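Local coordinates for protein phosphatidylserine synthase (Haemophilus influenzae, PDB 3HSI) that is an enzyme of the phospholipase D superfamily, built around alpha/beta domains with two mixed sheets, at residues N189-N192 / D193-D197; N380-P384 / R385-L389. All blocks are in the same frame, centred on the assembly; numbering follows the deposited sequence.

Contact 1. Residues N189-N192 / D193-D197; sequences NFIN and DYLLD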
# COMPACT_ATOMS: atom_id res chain seq x y z
N ASN C 189 -20.85 -18.00 -11.69
CA ASN C 189 -21.54 -16.71 -11.80
C ASN C 189 -20.67 -15.54 -11.30
O ASN C 189 -20.61 -14.49 -11.94
CB ASN C 189 -22.88 -16.74 -11.09
CG ASN C 189 -23.93 -17.49 -11.89
OD1 ASN C 189 -23.80 -17.68 -13.09
ND2 ASN C 189 -25.00 -17.88 -11.22
N PHE C 190 -19.97 -15.76 -10.19
CA PHE C 190 -19.07 -14.73 -9.63
C PHE C 190 -17.98 -14.39 -10.63
O PHE C 190 -17.65 -13.21 -10.87
CB PHE C 190 -18.44 -15.22 -8.29
CG PHE C 190 -17.49 -14.24 -7.68
CD1 PHE C 190 -17.96 -13.11 -7.02
CD2 PHE C 190 -16.11 -14.39 -7.84
CE1 PHE C 190 -17.06 -12.17 -6.49
CE2 PHE C 190 -15.21 -13.43 -7.30
CZ PHE C 190 -15.68 -12.34 -6.63
N ILE C 191 -17.44 -15.44 -11.23
CA ILE C 191 -16.36 -15.31 -12.19
C ILE C 191 -16.83 -14.51 -13.38
O ILE C 191 -16.20 -13.52 -13.75
CB ILE C 191 -15.80 -16.68 -12.61
CG1 ILE C 191 -15.02 -17.29 -11.42
CG2 ILE C 191 -14.92 -16.56 -13.85
CD1 ILE C 191 -14.69 -18.74 -11.63
N ASN C 192 -17.96 -14.93 -13.96
CA ASN C 192 -18.50 -14.24 -15.12
C ASN C 192 -18.94 -12.82 -14.78
O ASN C 192 -18.58 -11.90 -15.50
CB ASN C 192 -19.69 -14.99 -15.72
CG ASN C 192 -19.28 -16.03 -16.72
OD1 ASN C 192 -18.98 -15.72 -17.86
ND2 ASN C 192 -19.29 -17.30 -16.30
N ASP C 193 -19.70 -12.67 -13.69
CA ASP C 193 -20.31 -11.40 -13.30
C ASP C 193 -19.33 -10.41 -12.73
O ASP C 193 -19.47 -9.22 -12.99
CB ASP C 193 -21.43 -11.58 -12.26
CG ASP C 193 -22.63 -12.33 -12.81
OD1 ASP C 193 -22.65 -12.68 -14.02
OD2 ASP C 193 -23.57 -12.60 -12.03
N TYR C 194 -18.36 -10.87 -11.94
CA TYR C 194 -17.45 -9.95 -11.25
C TYR C 194 -15.98 -9.99 -11.66
O TYR C 194 -15.37 -8.94 -11.86
CB TYR C 194 -17.58 -10.11 -9.74
CG TYR C 194 -18.91 -9.59 -9.22
CD1 TYR C 194 -19.17 -8.21 -9.22
CD2 TYR C 194 -19.89 -10.46 -8.77
CE1 TYR C 194 -20.38 -7.71 -8.79
CE2 TYR C 194 -21.14 -9.96 -8.31
CZ TYR C 194 -21.37 -8.59 -8.35
OH TYR C 194 -22.55 -8.07 -7.91
N LEU C 195 -15.40 -11.18 -11.79
CA LEU C 195 -13.97 -11.26 -12.09
C LEU C 195 -13.67 -10.90 -13.53
O LEU C 195 -12.76 -10.13 -13.77
CB LEU C 195 -13.38 -12.64 -11.76
CG LEU C 195 -12.99 -12.88 -10.32
CD1 LEU C 195 -12.27 -14.23 -10.21
CD2 LEU C 195 -12.11 -11.75 -9.80
N LEU C 196 -14.42 -11.50 -14.46
CA LEU C 196 -14.22 -11.31 -15.88
C LEU C 196 -14.79 -10.00 -16.43
O LEU C 196 -15.66 -10.01 -17.28
CB LEU C 196 -14.85 -12.46 -16.67
CG LEU C 196 -14.09 -13.76 -16.89
CD1 LEU C 196 -14.89 -14.58 -17.91
CD2 LEU C 196 -12.70 -13.47 -17.41
N ASP C 197 -14.28 -8.88 -15.96
CA ASP C 197 -14.61 -7.61 -16.58
C ASP C 197 -13.59 -7.23 -17.65
O ASP C 197 -12.43 -6.87 -17.35
CB ASP C 197 -14.71 -6.53 -15.51
CG ASP C 197 -15.00 -5.16 -16.10
OD1 ASP C 197 -15.27 -5.05 -17.31
OD2 ASP C 197 -14.93 -4.18 -15.33

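Contact 2. Residues N380-P384 / R385-L389; sequences NNLNP and RAWRL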
# COMPACT_ATOMS: atom_id res chain seq x y z
N ASN C 380 -6.62 -17.65 1.73
CA ASN C 380 -6.09 -16.50 2.51
C ASN C 380 -4.89 -16.93 3.39
O ASN C 380 -4.99 -17.83 4.22
CB ASN C 380 -7.25 -15.87 3.32
CG ASN C 380 -6.86 -14.57 4.01
OD1 ASN C 380 -5.80 -14.45 4.63
ND2 ASN C 380 -7.74 -13.60 3.92
N ASN C 381 -3.74 -16.29 3.17
CA ASN C 381 -2.50 -16.59 3.90
C ASN C 381 -2.52 -16.02 5.31
O ASN C 381 -1.55 -16.18 6.06
CB ASN C 381 -1.27 -16.02 3.17
CG ASN C 381 -0.94 -16.76 1.91
OD1 ASN C 381 -1.03 -17.98 1.85
ND2 ASN C 381 -0.52 -16.04 0.88
N LEU C 382 -3.60 -15.35 5.71
CA LEU C 382 -3.65 -14.81 7.07
C LEU C 382 -2.45 -13.90 7.35
O LEU C 382 -1.78 -14.00 8.41
CB LEU C 382 -3.73 -15.94 8.09
CG LEU C 382 -5.02 -16.77 7.94
CD1 LEU C 382 -4.98 -18.07 8.77
CD2 LEU C 382 -6.21 -15.90 8.31
N ASN C 383 -2.18 -13.00 6.40
CA ASN C 383 -1.10 -12.01 6.54
C ASN C 383 -1.58 -10.59 6.21
O ASN C 383 -2.65 -10.44 5.64
CB ASN C 383 0.11 -12.43 5.68
CG ASN C 383 -0.20 -12.49 4.18
OD1 ASN C 383 -1.32 -12.25 3.71
ND2 ASN C 383 0.82 -12.82 3.42
N PRO C 384 -0.81 -9.54 6.56
CA PRO C 384 -1.26 -8.19 6.20
C PRO C 384 -1.57 -7.92 4.70
O PRO C 384 -2.45 -7.11 4.44
CB PRO C 384 -0.12 -7.29 6.67
CG PRO C 384 0.48 -8.13 7.85
CD PRO C 384 0.47 -9.50 7.30
N ARG C 385 -0.84 -8.55 3.76
CA ARG C 385 -1.16 -8.47 2.30
C ARG C 385 -2.60 -8.86 2.02
O ARG C 385 -3.33 -8.19 1.28
CB ARG C 385 -0.34 -9.50 1.49
CG ARG C 385 1.05 -9.12 1.10
CD ARG C 385 1.47 -9.94 -0.12
NE ARG C 385 0.80 -9.45 -1.33
CZ ARG C 385 1.16 -8.36 -2.00
NH1 ARG C 385 2.19 -7.63 -1.58
NH2 ARG C 385 0.50 -7.99 -3.09
N ALA C 386 -2.98 -10.03 2.57
CA ALA C 386 -4.35 -10.54 2.46
C ALA C 386 -5.36 -9.56 3.07
O ALA C 386 -6.47 -9.41 2.56
CB ALA C 386 -4.45 -11.90 3.13
N TRP C 387 -4.97 -8.83 4.10
CA TRP C 387 -5.91 -7.88 4.73
C TRP C 387 -6.09 -6.55 4.00
O TRP C 387 -6.95 -5.72 4.37
CB TRP C 387 -5.52 -7.62 6.19
CG TRP C 387 -6.48 -8.27 7.15
CD1 TRP C 387 -7.32 -7.64 8.04
CD2 TRP C 387 -6.72 -9.68 7.29
NE1 TRP C 387 -8.06 -8.58 8.72
CE2 TRP C 387 -7.71 -9.83 8.28
CE3 TRP C 387 -6.21 -10.82 6.66
CZ2 TRP C 387 -8.20 -11.09 8.66
CZ3 TRP C 387 -6.70 -12.07 7.03
CH2 TRP C 387 -7.67 -12.19 8.02
N ARG C 388 -5.29 -6.30 2.97
CA ARG C 388 -5.33 -4.97 2.41
C ARG C 388 -5.15 -4.98 0.92
O ARG C 388 -5.80 -4.21 0.22
CB ARG C 388 -4.23 -4.13 3.08
CG ARG C 388 -4.24 -2.69 2.72
CD ARG C 388 -2.98 -2.01 3.29
NE ARG C 388 -3.05 -1.68 4.72
CZ ARG C 388 -2.67 -2.48 5.72
NH1 ARG C 388 -2.19 -3.71 5.48
NH2 ARG C 388 -2.77 -2.07 6.98
N LEU C 389 -4.26 -5.84 0.43
CA LEU C 389 -3.85 -5.75 -0.96
C LEU C 389 -4.51 -6.79 -1.88
O LEU C 389 -4.94 -6.44 -2.98
CB LEU C 389 -2.33 -5.81 -1.09
CG LEU C 389 -1.56 -4.82 -0.20
CD1 LEU C 389 -0.06 -5.09 -0.23
CD2 LEU C 389 -1.86 -3.38 -0.62

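Contact 1. Residues N189-N192 / D193-D197
The Phe190 ring carries the CB of Tyr194 over one face, 4.2 Å from the ring centroid to Tyr194 CB, a CH-pi contact displaced toward the rim. Further round the ring, on the same side of its plane, CE2 of Phe190 meets CG of Leu195 at 3.8 Å, coming in obliquely. The two aromatic rings neither stack nor meet edge-to-face: their planes are 39° apart, and the touch is made by Phe190 CD1 and Tyr194 CD2. With CG trans to the backbone N (chi1 179°), Phe190 reaches along the helix to residues four and five further on. Beyond the segment it stacks on Tyr232 and also meets the ring of Phe250.

The backbone changes its pitch beneath these side chains. Asp193 N still bonds to Asn189 O in the ordinary helical way, but Phe190 O receives two donors, Tyr194 N at 2.7 Å and Leu195 N at 3.2 Å, while Ile191 O is bonded by Leu196 N at 2.8 Å, five residues on. This widened turn puts Leu195 and Leu196 beside Ile191, whose CG2 lies 4.2 Å from Leu196 CG; all three also pack on Leu88. Asn192 turns its ND2 to Tyr54 OH and Val188 O. Leu196 then leaves helical geometry as the centre of an inverse gamma turn, with a weak bond from Asp197 N to Leu195 O. The whole is a pi-type turn ending helix 181-195, a helix laid against strands 52-56 and 84-90 of an alpha/beta fold.

Contact 2. Residues N380-P384 / R385-L389
Asn383 OD1 takes the backbone N-H of Ala386 at 3.0 Å from an unusual direction: the donor stands 38° out of the carbonyl plane, off any lone pair. The side chain gets there with chi1 near +62°, which tucks CG between its own N and carbonyl carbon and turns the amide over the start of the next turn. From the main chain of the same residue, Asn383 O accepts Trp387 N at 3.2 Å, in the carbonyl plane. One asparagine thus binds two successive N-H groups.

A second asparagine, Asn380, works alongside it. Asn380 OD1 forms an Asx turn with Leu382 N, a bond of 2.6 Å, and the same oxygen sits at the edge of the indole, 3.5 Å from Trp387 CZ3, with amide and ring planes 73° apart. The methyl of Ala386 packs against both oxygens, its CB 3.2 Å from Asn383 OD1 and 3.3 Å from Asn380 OD1. The Leu382 side chain lies alongside the indole, its CD2 4.0 Å from Trp387 CH2, and Trp387 NE1 continues to Glu264.

Asn381 OD1 of this loop bonds to Lys366, the lysine of the family's His-x-Lys signature. Two buried amide oxygens thus accept backbone N-H groups that an irregular loop, lacking regular helix or strand bonds, would otherwise have to satisfy another way.

Overall arrangement
Early in the chain come strands 52-56 and 84-90 of one mixed sheet, and contact 1 lies at the end of helix 181-195, which packs on them. Contact 2 follows much later, in the connection between strands 374-378 and 391-398 of the other large sheet, within the PLD-like domain. The two contacts are in series, neither nested nor crossed, and each is a local turn that closes over its own few residues. Their centres are 22 Å apart and their nearest atoms about 11 Å, without touching. Contact 1 ties a helix to its sheet toward the outside; contact 2 lies deeper and reaches a second subunit through Trp387 and Arg388.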